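Local coordinates for uncharacterized protein from DUF364 family (Desulfitobacterium hafniense, PDB 3L5O) that is of unknown function but joins an enolase-like fold to a Rossmann-like fold around a unique active site with a possible role in heavy-metal chelation, at residues A[22-27]-A[195-200]; A[29-34]-A[99-104]; A[37-42]-A[246-251]; A[116-121]-A[262-267]. One frame throughout, in Å; residues are numbered along the deposited sequence. Where two conformers were deposited one is given.

Contact 1 of 4, residues A[22-27]-A[195-200]. With IMD (imidazole), chain D.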
loop_
_atom_site.group_PDB
_atom_site.type_symbol
_atom_site.label_atom_id
_atom_site.label_comp_id
_atom_site.label_asym_id
_atom_site.label_seq_id
_atom_site.Cartn_x
_atom_site.Cartn_y
_atom_site.Cartn_z
ATOM N N GLU A 22 16.483 -1.593 -1.746
ATOM C CA GLU A 22 16.468 -2.969 -1.277
ATOM C C GLU A 22 15.097 -3.481 -0.989
ATOM O O GLU A 22 14.797 -4.609 -1.305
ATOM C CB GLU A 22 17.351 -3.170 -0.031
ATOM C CG GLU A 22 18.828 -3.254 -0.386
ATOM C CD GLU A 22 19.718 -3.802 0.730
ATOM O OE1 GLU A 22 19.220 -4.061 1.869
ATOM O OE2 GLU A 22 20.937 -3.953 0.450
ATOM N N ILE A 23 14.262 -2.660 -0.361
ATOM C CA ILE A 23 12.900 -3.077 -0.056
ATOM C C ILE A 23 12.097 -3.310 -1.330
ATOM O O ILE A 23 11.270 -4.200 -1.364
ATOM C CB ILE A 23 12.189 -2.066 0.898
ATOM C CG1 ILE A 23 10.888 -2.676 1.433
ATOM C CG2 ILE A 23 11.897 -0.759 0.204
ATOM C CD1 ILE A 23 10.211 -1.847 2.535
ATOM N N TYR A 24 12.341 -2.509 -2.362
ATOM C CA TYR A 24 11.703 -2.686 -3.681
ATOM C C TYR A 24 12.200 -3.941 -4.379
ATOM O O TYR A 24 11.393 -4.713 -4.887
ATOM C CB TYR A 24 11.939 -1.458 -4.610
ATOM C CG TYR A 24 11.241 -0.210 -4.121
ATOM C CD1 TYR A 24 11.856 0.644 -3.212
ATOM C CD2 TYR A 24 9.935 0.073 -4.504
ATOM C CE1 TYR A 24 11.198 1.763 -2.716
ATOM C CE2 TYR A 24 9.279 1.212 -4.017
ATOM C CZ TYR A 24 9.914 2.046 -3.120
ATOM O OH TYR A 24 9.269 3.162 -2.602
ATOM N N ASP A 25 13.521 -4.127 -4.404
ATOM C CA ASP A 25 14.159 -5.325 -4.975
ATOM C C ASP A 25 13.675 -6.614 -4.257
ATOM O O ASP A 25 13.408 -7.605 -4.883
ATOM C CB ASP A 25 15.680 -5.221 -4.823
ATOM C CG ASP A 25 16.312 -4.087 -5.646
ATOM O OD1 ASP A 25 15.767 -3.727 -6.731
ATOM O OD2 ASP A 25 17.412 -3.564 -5.273
ATOM N N ALA A 26 13.548 -6.577 -2.939
ATOM C CA ALA A 26 13.001 -7.706 -2.153
ATOM C C ALA A 26 11.592 -8.104 -2.631
ATOM O O ALA A 26 11.302 -9.281 -2.788
ATOM C CB ALA A 26 12.953 -7.331 -0.659
HETATM N N MSE A 27 10.723 -7.124 -2.851
HETATM C CA MSE A 27 9.356 -7.381 -3.327
HETATM C C MSE A 27 9.357 -7.950 -4.728
HETATM O O MSE A 27 8.683 -8.941 -5.011
HETATM C CB MSE A 27 8.514 -6.110 -3.333
HETATM C CG MSE A 27 8.191 -5.576 -1.985
HETATM SE SE MSE A 27 6.951 -4.048 -2.109
HETATM C CE MSE A 27 7.890 -2.758 -2.824
ATOM N N ALA A 195 0.789 4.442 -0.364
ATOM C CA ALA A 195 1.190 5.437 -1.385
ATOM C C ALA A 195 2.672 5.783 -1.293
ATOM O O ALA A 195 3.243 6.262 -2.261
ATOM C CB ALA A 195 0.358 6.722 -1.290
ATOM N N SER A 196 3.280 5.579 -0.121
ATOM C CA SER A 196 4.691 5.843 0.069
ATOM C C SER A 196 5.598 4.907 -0.735
ATOM O O SER A 196 6.731 5.250 -1.022
ATOM C CB SER A 196 5.066 5.763 1.539
ATOM O OG SER A 196 4.798 4.464 2.042
ATOM N N VAL A 197 5.108 3.731 -1.087
ATOM C CA VAL A 197 5.831 2.831 -1.979
ATOM C C VAL A 197 5.944 3.484 -3.330
ATOM O O VAL A 197 7.040 3.538 -3.931
ATOM C CB VAL A 197 5.081 1.457 -2.135
ATOM C CG1 VAL A 197 5.784 0.542 -3.150
ATOM C CG2 VAL A 197 4.974 0.797 -0.807
ATOM N N VAL A 198 4.816 3.991 -3.810
ATOM C CA VAL A 198 4.755 4.590 -5.136
ATOM C C VAL A 198 5.621 5.844 -5.249
ATOM O O VAL A 198 6.334 6.044 -6.232
ATOM C CB VAL A 198 3.304 4.953 -5.505
ATOM C CG1 VAL A 198 3.264 5.750 -6.804
ATOM C CG2 VAL A 198 2.416 3.688 -5.611
ATOM N N ASP A 199 5.588 6.715 -4.251
ATOM C CA ASP A 199 6.370 7.936 -4.411
ATOM C C ASP A 199 7.818 7.856 -3.873
ATOM O O ASP A 199 8.580 8.807 -4.001
ATOM C CB ASP A 199 5.587 9.173 -3.931
ATOM C CG ASP A 199 5.222 9.099 -2.535
ATOM O OD1 ASP A 199 5.951 8.377 -1.809
ATOM O OD2 ASP A 199 4.242 9.737 -2.062
ATOM N N LYS A 200 8.202 6.695 -3.353
ATOM C CA LYS A 200 9.583 6.432 -2.906
ATOM C C LYS A 200 9.984 7.197 -1.646
ATOM O O LYS A 200 11.160 7.343 -1.342
ATOM C CB LYS A 200 10.603 6.631 -4.037
ATOM C CG LYS A 200 11.009 5.332 -4.797
ATOM C CD LYS A 200 9.920 4.736 -5.667
ATOM C CE LYS A 200 9.691 5.573 -6.939
ATOM N NZ LYS A 200 8.472 5.031 -7.647
HETATM N N1 IMD D . 2.066 10.213 1.462
HETATM C C2 IMD D . 2.478 9.161 0.711
HETATM N N3 IMD D . 3.810 9.241 0.568
HETATM C C4 IMD D . 4.252 10.334 1.214
HETATM C C5 IMD D . 3.144 10.956 1.777
#

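Contact 2 of 4, residues A[29-34]-A[99-104]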
loop_
_atom_site.group_PDB
_atom_site.type_symbol
_atom_site.label_atom_id
_atom_site.label_comp_id
_atom_site.label_asym_id
_atom_site.label_seq_id
_atom_site.Cartn_x
_atom_site.Cartn_y
_atom_site.Cartn_z
ATOM N N ASN A 29 11.832 -9.398 -6.464
ATOM C CA ASN A 29 12.576 -10.643 -6.655
ATOM C C ASN A 29 11.855 -11.836 -6.080
ATOM O O ASN A 29 12.215 -12.963 -6.387
ATOM C CB ASN A 29 13.993 -10.527 -6.077
ATOM C CG ASN A 29 14.847 -9.619 -6.888
ATOM O OD1 ASN A 29 14.675 -9.572 -8.102
ATOM N ND2 ASN A 29 15.792 -8.891 -6.246
ATOM N N GLY A 30 10.835 -11.590 -5.267
ATOM C CA GLY A 30 9.962 -12.636 -4.775
ATOM C C GLY A 30 8.891 -13.112 -5.750
ATOM O O GLY A 30 8.229 -14.097 -5.483
ATOM N N ILE A 31 8.718 -12.434 -6.880
ATOM C CA ILE A 31 7.686 -12.813 -7.848
ATOM C C ILE A 31 8.223 -13.879 -8.830
ATOM O O ILE A 31 9.178 -13.633 -9.553
ATOM C CB ILE A 31 7.154 -11.563 -8.631
ATOM C CG1 ILE A 31 6.624 -10.480 -7.679
ATOM C CG2 ILE A 31 6.017 -11.949 -9.614
ATOM C CD1 ILE A 31 6.366 -9.141 -8.354
ATOM N N PRO A 32 7.601 -15.058 -8.884
ATOM C CA PRO A 32 7.967 -16.044 -9.903
ATOM C C PRO A 32 7.610 -15.555 -11.306
ATOM O O PRO A 32 6.584 -14.892 -11.545
ATOM C CB PRO A 32 7.148 -17.278 -9.522
ATOM C CG PRO A 32 6.717 -16.998 -8.057
ATOM C CD PRO A 32 6.515 -15.539 -8.011
ATOM N N GLU A 33 8.504 -15.872 -12.231
ATOM C CA GLU A 33 8.373 -15.493 -13.640
ATOM C C GLU A 33 7.116 -15.943 -14.352
ATOM O O GLU A 33 6.676 -15.295 -15.300
ATOM C CB GLU A 33 9.496 -16.127 -14.414
ATOM C CG GLU A 33 10.644 -15.207 -14.558
ATOM C CD GLU A 33 11.578 -15.779 -15.544
ATOM O OE1 GLU A 33 12.242 -16.741 -15.156
ATOM O OE2 GLU A 33 11.554 -15.290 -16.690
ATOM N N ASP A 34 6.586 -17.082 -13.911
ATOM C CA ASP A 34 5.415 -17.707 -14.519
ATOM C C ASP A 34 4.198 -16.777 -14.535
ATOM O O ASP A 34 3.331 -16.913 -15.402
ATOM C CB ASP A 34 5.059 -18.989 -13.757
ATOM C CG ASP A 34 6.093 -20.114 -13.950
ATOM O OD1 ASP A 34 7.063 -19.958 -14.740
ATOM O OD2 ASP A 34 6.003 -21.214 -13.342
ATOM N N ALA A 99 0.637 -2.232 -8.510
ATOM C CA ALA A 99 -0.452 -3.136 -8.879
ATOM C C ALA A 99 0.057 -4.549 -9.300
ATOM O O ALA A 99 -0.467 -5.565 -8.845
ATOM C CB ALA A 99 -1.343 -2.492 -9.963
ATOM N N ALA A 100 1.138 -4.601 -10.077
ATOM C CA ALA A 100 1.741 -5.845 -10.501
ATOM C C ALA A 100 2.322 -6.613 -9.307
ATOM O O ALA A 100 2.098 -7.811 -9.168
ATOM C CB ALA A 100 2.850 -5.578 -11.531
ATOM N N ILE A 101 3.040 -5.926 -8.430
ATOM C CA ILE A 101 3.507 -6.567 -7.191
ATOM C C ILE A 101 2.347 -7.211 -6.429
ATOM O O ILE A 101 2.438 -8.362 -5.979
ATOM C CB ILE A 101 4.252 -5.545 -6.311
ATOM C CG1 ILE A 101 5.600 -5.221 -6.941
ATOM C CG2 ILE A 101 4.425 -6.061 -4.876
ATOM C CD1 ILE A 101 6.266 -4.004 -6.350
ATOM N N ASN A 102 1.240 -6.479 -6.321
ATOM C CA ASN A 102 0.134 -6.920 -5.466
ATOM C C ASN A 102 -0.690 -8.017 -6.132
ATOM O O ASN A 102 -1.398 -8.762 -5.450
ATOM C CB ASN A 102 -0.738 -5.732 -5.048
ATOM C CG ASN A 102 -0.042 -4.828 -4.034
ATOM O OD1 ASN A 102 0.782 -5.270 -3.241
ATOM N ND2 ASN A 102 -0.367 -3.564 -4.072
ATOM N N ALA A 103 -0.578 -8.137 -7.456
ATOM C CA ALA A 103 -1.227 -9.232 -8.196
ATOM C C ALA A 103 -0.601 -10.563 -7.813
ATOM O O ALA A 103 -1.289 -11.535 -7.738
ATOM C CB ALA A 103 -1.124 -9.013 -9.675
ATOM N N TYR A 104 0.707 -10.605 -7.556
ATOM C CA TYR A 104 1.311 -11.832 -6.987
ATOM C C TYR A 104 0.938 -11.973 -5.490
ATOM O O TYR A 104 0.201 -12.877 -5.145
ATOM C CB TYR A 104 2.815 -11.844 -7.109
ATOM C CG TYR A 104 3.423 -13.028 -6.400
ATOM C CD1 TYR A 104 3.162 -14.328 -6.830
ATOM C CD2 TYR A 104 4.263 -12.854 -5.323
ATOM C CE1 TYR A 104 3.718 -15.417 -6.183
ATOM C CE2 TYR A 104 4.825 -13.933 -4.673
ATOM C CZ TYR A 104 4.554 -15.202 -5.110
ATOM O OH TYR A 104 5.142 -16.233 -4.443
#

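Contact 3 of 4, residues A[37-42]-A[246-251]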
loop_
_atom_site.group_PDB
_atom_site.type_symbol
_atom_site.label_atom_id
_atom_site.label_comp_id
_atom_site.label_asym_id
_atom_site.label_seq_id
_atom_site.Cartn_x
_atom_site.Cartn_y
_atom_site.Cartn_z
ATOM N N VAL A 37 1.006 -10.444 -16.625
ATOM C CA VAL A 37 0.015 -9.362 -16.590
ATOM C C VAL A 37 -1.075 -9.798 -17.553
ATOM O O VAL A 37 -0.875 -9.760 -18.772
ATOM C CB VAL A 37 0.625 -8.009 -17.082
ATOM C CG1 VAL A 37 -0.407 -6.885 -17.069
ATOM C CG2 VAL A 37 1.839 -7.604 -16.237
ATOM N N ASP A 38 -2.191 -10.298 -17.029
ATOM C CA ASP A 38 -3.287 -10.784 -17.898
ATOM C C ASP A 38 -4.346 -9.716 -18.210
ATOM O O ASP A 38 -5.091 -9.827 -19.187
ATOM C CB ASP A 38 -3.928 -12.042 -17.300
ATOM C CG ASP A 38 -2.953 -13.189 -17.246
ATOM O OD1 ASP A 38 -2.282 -13.432 -18.281
ATOM O OD2 ASP A 38 -2.747 -13.861 -16.221
ATOM N N GLU A 39 -4.397 -8.703 -17.366
ATOM C CA GLU A 39 -5.375 -7.624 -17.488
ATOM C C GLU A 39 -4.831 -6.431 -16.732
ATOM O O GLU A 39 -4.219 -6.595 -15.688
ATOM C CB GLU A 39 -6.725 -8.076 -16.912
ATOM C CG GLU A 39 -7.951 -7.652 -17.714
ATOM C CD GLU A 39 -9.275 -7.830 -16.950
ATOM O OE1 GLU A 39 -9.374 -8.722 -16.064
ATOM O OE2 GLU A 39 -10.225 -7.056 -17.232
ATOM N N LEU A 40 -5.091 -5.225 -17.229
ATOM C CA LEU A 40 -4.549 -4.011 -16.645
ATOM C C LEU A 40 -5.435 -2.816 -16.989
ATOM O O LEU A 40 -5.691 -2.554 -18.157
ATOM C CB LEU A 40 -3.122 -3.755 -17.147
ATOM C CG LEU A 40 -2.514 -2.369 -16.888
ATOM C CD1 LEU A 40 -2.478 -1.967 -15.429
ATOM C CD2 LEU A 40 -1.108 -2.349 -17.447
ATOM N N VAL A 41 -5.905 -2.118 -15.960
ATOM C CA VAL A 41 -6.648 -0.871 -16.139
ATOM C C VAL A 41 -6.043 0.224 -15.266
ATOM O O VAL A 41 -5.704 -0.004 -14.101
ATOM C CB VAL A 41 -8.147 -1.033 -15.812
ATOM C CG1 VAL A 41 -8.857 0.327 -15.855
ATOM C CG2 VAL A 41 -8.800 -2.003 -16.780
ATOM N N CYS A 42 -5.922 1.409 -15.864
ATOM C CA CYS A 42 -5.405 2.597 -15.202
ATOM C C CYS A 42 -6.570 3.571 -15.038
ATOM O O CYS A 42 -6.998 4.202 -16.013
ATOM C CB CYS A 42 -4.287 3.210 -16.057
ATOM S SG CYS A 42 -2.978 4.068 -15.153
ATOM N N ARG A 246 -15.517 -7.246 -10.359
ATOM C CA ARG A 246 -16.069 -6.054 -9.741
ATOM C C ARG A 246 -15.014 -5.022 -9.420
ATOM O O ARG A 246 -15.236 -3.837 -9.621
ATOM C CB ARG A 246 -16.839 -6.403 -8.471
ATOM C CG ARG A 246 -17.540 -5.209 -7.880
ATOM C CD ARG A 246 -18.399 -5.496 -6.680
ATOM N NE ARG A 246 -19.000 -4.258 -6.186
ATOM C CZ ARG A 246 -20.107 -4.194 -5.465
ATOM N NH1 ARG A 246 -20.762 -5.301 -5.136
ATOM N NH2 ARG A 246 -20.572 -3.014 -5.076
ATOM N N ALA A 247 -13.873 -5.471 -8.905
ATOM C CA ALA A 247 -12.734 -4.598 -8.643
ATOM C C ALA A 247 -12.359 -3.776 -9.877
ATOM O O ALA A 247 -12.061 -2.605 -9.766
ATOM C CB ALA A 247 -11.542 -5.427 -8.177
ATOM N N PHE A 248 -12.373 -4.401 -11.043
ATOM C CA PHE A 248 -12.087 -3.704 -12.305
ATOM C C PHE A 248 -13.181 -2.714 -12.693
ATOM O O PHE A 248 -12.885 -1.627 -13.176
ATOM C CB PHE A 248 -11.857 -4.695 -13.440
ATOM C CG PHE A 248 -10.420 -5.178 -13.555
ATOM C CD1 PHE A 248 -9.925 -6.166 -12.701
ATOM C CD2 PHE A 248 -9.571 -4.638 -14.515
ATOM C CE1 PHE A 248 -8.602 -6.620 -12.816
ATOM C CE2 PHE A 248 -8.269 -5.083 -14.639
ATOM C CZ PHE A 248 -7.774 -6.078 -13.776
ATOM N N ARG A 249 -14.437 -3.085 -12.472
ATOM C CA ARG A 249 -15.546 -2.167 -12.719
ATOM C C ARG A 249 -15.339 -0.898 -11.931
ATOM O O ARG A 249 -15.408 0.186 -12.482
ATOM C CB ARG A 249 -16.893 -2.817 -12.389
ATOM C CG ARG A 249 -17.211 -4.015 -13.288
ATOM C CD ARG A 249 -18.679 -4.443 -13.308
ATOM N NE ARG A 249 -19.096 -5.153 -12.091
ATOM C CZ ARG A 249 -19.029 -6.479 -11.913
ATOM N NH1 ARG A 249 -18.562 -7.286 -12.866
ATOM N NH2 ARG A 249 -19.441 -7.004 -10.760
ATOM N N ILE A 250 -15.033 -1.031 -10.646
ATOM C CA ILE A 250 -14.856 0.121 -9.778
ATOM C C ILE A 250 -13.678 0.993 -10.229
ATOM O O ILE A 250 -13.820 2.210 -10.343
ATOM C CB ILE A 250 -14.665 -0.339 -8.291
ATOM C CG1 ILE A 250 -15.967 -0.955 -7.747
ATOM C CG2 ILE A 250 -14.200 0.828 -7.428
ATOM C CD1 ILE A 250 -15.798 -1.835 -6.516
ATOM N N VAL A 251 -12.520 0.375 -10.469
ATOM C CA VAL A 251 -11.297 1.118 -10.822
ATOM C C VAL A 251 -11.469 1.871 -12.143
ATOM O O VAL A 251 -10.931 2.968 -12.318
ATOM C CB VAL A 251 -10.035 0.188 -10.941
ATOM C CG1 VAL A 251 -8.796 0.987 -11.398
ATOM C CG2 VAL A 251 -9.750 -0.539 -9.617
#

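Contact 4 of 4, residues A[116-121]-A[262-267]. With EDO (1,2-ethanediol), chain G.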
loop_
_atom_site.group_PDB
_atom_site.type_symbol
_atom_site.label_atom_id
_atom_site.label_comp_id
_atom_site.label_asym_id
_atom_site.label_seq_id
_atom_site.Cartn_x
_atom_site.Cartn_y
_atom_site.Cartn_z
ATOM N N VAL A 116 -1.323 -15.579 5.493
ATOM C CA VAL A 116 -2.404 -14.608 5.620
ATOM C C VAL A 116 -3.721 -15.359 5.788
ATOM O O VAL A 116 -4.010 -16.290 5.026
ATOM C CB VAL A 116 -2.493 -13.701 4.376
ATOM C CG1 VAL A 116 -3.720 -12.791 4.441
ATOM C CG2 VAL A 116 -1.219 -12.875 4.218
ATOM N N ILE A 117 -4.517 -14.949 6.778
ATOM C CA ILE A 117 -5.792 -15.616 7.071
ATOM C C ILE A 117 -6.991 -14.719 6.728
ATOM O O ILE A 117 -7.001 -13.520 7.037
ATOM C CB ILE A 117 -5.848 -16.090 8.551
ATOM C CG1 ILE A 117 -4.635 -16.969 8.901
ATOM C CG2 ILE A 117 -7.140 -16.861 8.816
ATOM C CD1 ILE A 117 -4.519 -18.265 8.086
ATOM N N PHE A 118 -7.987 -15.319 6.075
ATOM C CA PHE A 118 -9.199 -14.614 5.643
ATOM C C PHE A 118 -10.284 -15.606 5.173
ATOM O O PHE A 118 -9.997 -16.773 4.905
ATOM C CB PHE A 118 -8.881 -13.600 4.525
ATOM C CG PHE A 118 -8.412 -14.235 3.239
ATOM C CD1 PHE A 118 -7.102 -14.696 3.114
ATOM C CD2 PHE A 118 -9.284 -14.381 2.161
ATOM C CE1 PHE A 118 -6.671 -15.294 1.937
ATOM C CE2 PHE A 118 -8.860 -14.977 0.982
ATOM C CZ PHE A 118 -7.551 -15.433 0.869
ATOM N N SER A 119 -11.521 -15.118 5.079
ATOM C CA SER A 119 -12.679 -15.921 4.667
ATOM C C SER A 119 -13.005 -15.771 3.173
ATOM O O SER A 119 -12.712 -14.739 2.556
ATOM C CB SER A 119 -13.911 -15.528 5.495
ATOM O OG SER A 119 -15.105 -16.000 4.892
ATOM N N ASP A 120 -13.620 -16.808 2.606
ATOM C CA ASP A 120 -14.135 -16.762 1.240
ATOM C C ASP A 120 -15.623 -16.399 1.275
ATOM O O ASP A 120 -16.487 -17.249 1.043
ATOM C CB ASP A 120 -13.922 -18.109 0.538
ATOM N N ALA A 121 -15.912 -15.135 1.585
ATOM C CA ALA A 121 -17.291 -14.646 1.672
ATOM C C ALA A 121 -17.357 -13.121 1.574
ATOM O O ALA A 121 -18.382 -12.559 1.183
ATOM C CB ALA A 121 -17.938 -15.120 2.969
ATOM N N ALA A 262 -15.401 -4.533 -3.179
ATOM C CA ALA A 262 -14.949 -5.686 -3.959
ATOM C C ALA A 262 -14.076 -6.669 -3.171
ATOM O O ALA A 262 -13.513 -7.595 -3.761
ATOM C CB ALA A 262 -14.192 -5.210 -5.201
ATOM N N GLY A 263 -13.955 -6.476 -1.855
ATOM C CA GLY A 263 -13.218 -7.418 -1.031
ATOM C C GLY A 263 -13.232 -7.164 0.463
ATOM O O GLY A 263 -14.184 -6.644 1.005
ATOM N N GLN A 264 -12.133 -7.518 1.109
ATOM C CA GLN A 264 -12.037 -7.630 2.556
ATOM C C GLN A 264 -10.688 -7.075 3.014
ATOM O O GLN A 264 -9.679 -7.329 2.378
ATOM C CB GLN A 264 -12.136 -9.119 2.895
ATOM C CG GLN A 264 -11.849 -9.549 4.330
ATOM C CD GLN A 264 -12.052 -11.057 4.519
ATOM O OE1 GLN A 264 -12.154 -11.806 3.539
ATOM N NE2 GLN A 264 -12.111 -11.501 5.776
ATOM N N LYS A 265 -10.667 -6.327 4.109
ATOM C CA LYS A 265 -9.418 -5.885 4.710
ATOM C C LYS A 265 -8.715 -7.078 5.365
ATOM O O LYS A 265 -9.371 -7.951 5.933
ATOM C CB LYS A 265 -9.669 -4.803 5.771
ATOM C CG LYS A 265 -10.287 -3.502 5.223
ATOM C CD LYS A 265 -10.533 -2.482 6.317
ATOM C CE LYS A 265 -10.810 -1.101 5.737
ATOM N NZ LYS A 265 -11.174 -0.084 6.762
ATOM N N VAL A 266 -7.386 -7.096 5.292
ATOM C CA VAL A 266 -6.577 -8.134 5.917
ATOM C C VAL A 266 -5.276 -7.548 6.504
ATOM O O VAL A 266 -4.627 -6.697 5.899
ATOM C CB VAL A 266 -6.221 -9.266 4.909
ATOM C CG1 VAL A 266 -7.459 -9.826 4.231
ATOM C CG2 VAL A 266 -5.292 -8.771 3.862
ATOM N N THR A 267 -4.881 -8.050 7.660
ATOM C CA THR A 267 -3.706 -7.558 8.369
ATOM C C THR A 267 -2.771 -8.723 8.716
ATOM O O THR A 267 -3.229 -9.735 9.245
ATOM C CB THR A 267 -4.164 -6.830 9.654
ATOM O OG1 THR A 267 -4.844 -5.612 9.312
ATOM C CG2 THR A 267 -2.974 -6.387 10.503
HETATM C C1 EDO G . -7.635 1.433 7.373
HETATM O O1 EDO G . -8.586 0.444 7.707
HETATM C C2 EDO G . -7.957 2.021 6.018
HETATM O O2 EDO G . -8.495 3.317 6.194
#

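Contact 1 of 4, residues A[22-27]-A[195-200]
Tyr24, on helix 22-29, reaches across to the short helix 195-199 and ends on the backbone oxygen of Val197. Its CG stands beside the backbone N and anti to the carbonyl carbon (chi1 -67°), which aims the ring at the short helix. Tyr24 CE1 lies 4.1 Å from Lys200 CG, the lysine chain crossing obliquely. Tyr24 CE2 packs 3.7 Å from Val197 CG1, and Tyr24 CZ is 3.7 Å from Lys200 CD. At the tip, Tyr24 OH donates a hydrogen bond of 2.6 Å to Val197 O, which sits at the ring edge. The C=O...donor angle is 120°, and the hydroxyl is tilted only 15° from the carbonyl plane. Met27, present as selenomethionine, extends the apolar patch, Met27 CE meeting Val197 CG1 tip to tip at 3.9 Å. Lys200 leaves the helix with positive phi, and its doubly bent chain curls back so that Lys200 NZ binds Val198 O at 2.8 Å; the carbonyls of Val86 and Ser88 also hold this ammonium, and Trp89 adds a cation-pi contact. On another side of the helix, Asp199 receives a weak hydrogen bond from a bound imidazole, probably from the crystallisation liquor. Tyrosine suits its place because one buried residue supplies both a flat apolar wall and a donor. The hydroxyl thus satisfies an oxygen that otherwise receives, within the segment, only a weak backbone bond from Lys200 N.

Contact 2 of 4, residues A[29-34]-A[99-104]
While Tyr104 of helix 91-105 turns its ring to Ile31 and Pro32, Asn102 points from another side of the same helix and is gripped there through ND2, which donates to the carbonyls of Leu57 and Gly221. The contact itself has no hydrogen bond and depends on shape. Pro32 CD sits over one face of the Tyr104 ring, 3.7 Å from its centroid and 25° off the ring normal, a CH-pi contact in which the proline and tyrosine side chains cross at about a right angle. Proline fits because the CD hydrogens, next to the ring nitrogen, are somewhat polarised and its rigid ring holds them in place over the face. Ile31 CA lies over the same face, higher above the ring, and Gly30 O comes 3.5 Å from Tyr104 CE2. The tyrosine ring reaches this loop because CG stands anti to the backbone N (chi1 174°). Helix 91-105 packs against the three-stranded antiparallel sheet, probably of the enolase-like part: Ala99, Ala100 and Ala103 touch Ile49 of strand 46-51, their small side chains suiting a close approach, while the loop after helix 22-29 crosses another side of the helix. Replacing Tyr104 with an alanine would probably open a gap beneath Pro32 and deprive Phe35 of the ring it meets edge-to-face. Ile31 slides past the tyrosine, its CG2 4.1 Å from Tyr104 CB, and continues to the preceding turn, where Ile31 CD1 reaches Ile101 CA at 4.0 Å. Arg80 and Ala83 of helix 79-83 also touch this isoleucine.

Contact 3 of 4, residues A[37-42]-A[246-251]
Strand 39-42, an outermost strand of the three-stranded antiparallel sheet, lies against helix 244-251, with Glu39 and Val41 closing on Phe248. The strand and helix segments run 26° apart, their axes 9.0 Å from each other at the closest. Glu39 lays its carboxylate flat over one face of the phenylalanine, the two planes only 4° apart: Glu39 CD is 3.7 Å from Phe248 CE2, and Glu39 OE2 is 3.7 Å from Phe248 CD2. An extended chain beyond CG carries the acid over the ring. Its OE1 is salt-bridged to Arg50, which helps to fix the rotation of the carboxylate and would be expected to offset its charge above the aromatic face. Asp38 and Glu39 both face that arginine across the sheet, a classic beta bulge at the start of the strand. Beyond it the ordinary alternation takes over: Leu40 turns away, onto Ile49 of strand 46-51, and Val41 faces the helix again. Because Val41 CG2 lies anti to the carbonyl carbon, this methyl meets the ring edge in plane, 3.6 Å from Phe248 CD2. The apolar rim of the phenylalanine takes the methyl of this branched residue. One helical turn later, Val251 CG1 lies 4.2 Å from Val41 O. Val48 of strand 46-51 touches both Phe248 and Val251.

Contact 4 of 4, residues A[116-121]-A[262-267]
Val266, on the last strand of the mixed Rossmann-like sheet, meets Val116 and Phe118 of a loop that runs beside this outermost strand. The contacts are modest and mostly apolar: Val116 CG1 is 4.3 Å from Val266 CB, and Phe118 CB is 4.0 Å from Val266 CG1. Branched valines suit the place, presenting compact methyls between loop and sheet. Gln264, two residues earlier on the same side of the strand, stretches out to the loop, its CG anti to the backbone N (chi1 171°) and its chain extended beyond. Its amide arrives at the edge of the Phe118 ring, the two planes 81° apart, and lies beside the backbone of Ser119. A long flexible side chain with a polar end is well chosen for a partly exposed border of this kind. An alanine in place of Gln264 is likely to open a gap beside Phe118 CB and Ser119, leaving this part of the loop with less to rest against. Phe118 has its CG between the backbone N and the carbonyl carbon (chi1 66°), which sends the ring away from the strand toward Arg112; that arginine makes a cation-pi contact with the ring and hydrogen-bonds Phe118 O. Farther out, the strand is placed by antiparallel backbone bonds, Gln264 with Met240 and Val266 with Gly238, and Met240 also touches Phe118 and Val266. On the strand's other side, Lys265 NZ hydrogen-bonds O1 of a bound ethanediol, probably from the crystallisation liquor, at 2.8 Å.

Overall arrangement
The first segments of contacts 1, 2 and 3 follow one another in sequence, from helix 22-29 through the loop to strand 39-42, before that of contact 4. Contact 2 returns early, to helix 91-105; the others wait for the C-terminal part, to helix 195-199, helix 244-251 and strand 263-269. Contacts 1 and 2 have centres about 13 Å apart and touch where Met27 meets Ile101. Contacts 3 and 4, centres about 19 Å apart, touch through Ala262 on Ala247 and Ile250. Contacts 1 and 4 lie on opposite sides of the chain's centre. Contacts 1 and 3 tie early segments to late ones, contact 4 a mid-chain loop to the last strand, consistent with two combined folds.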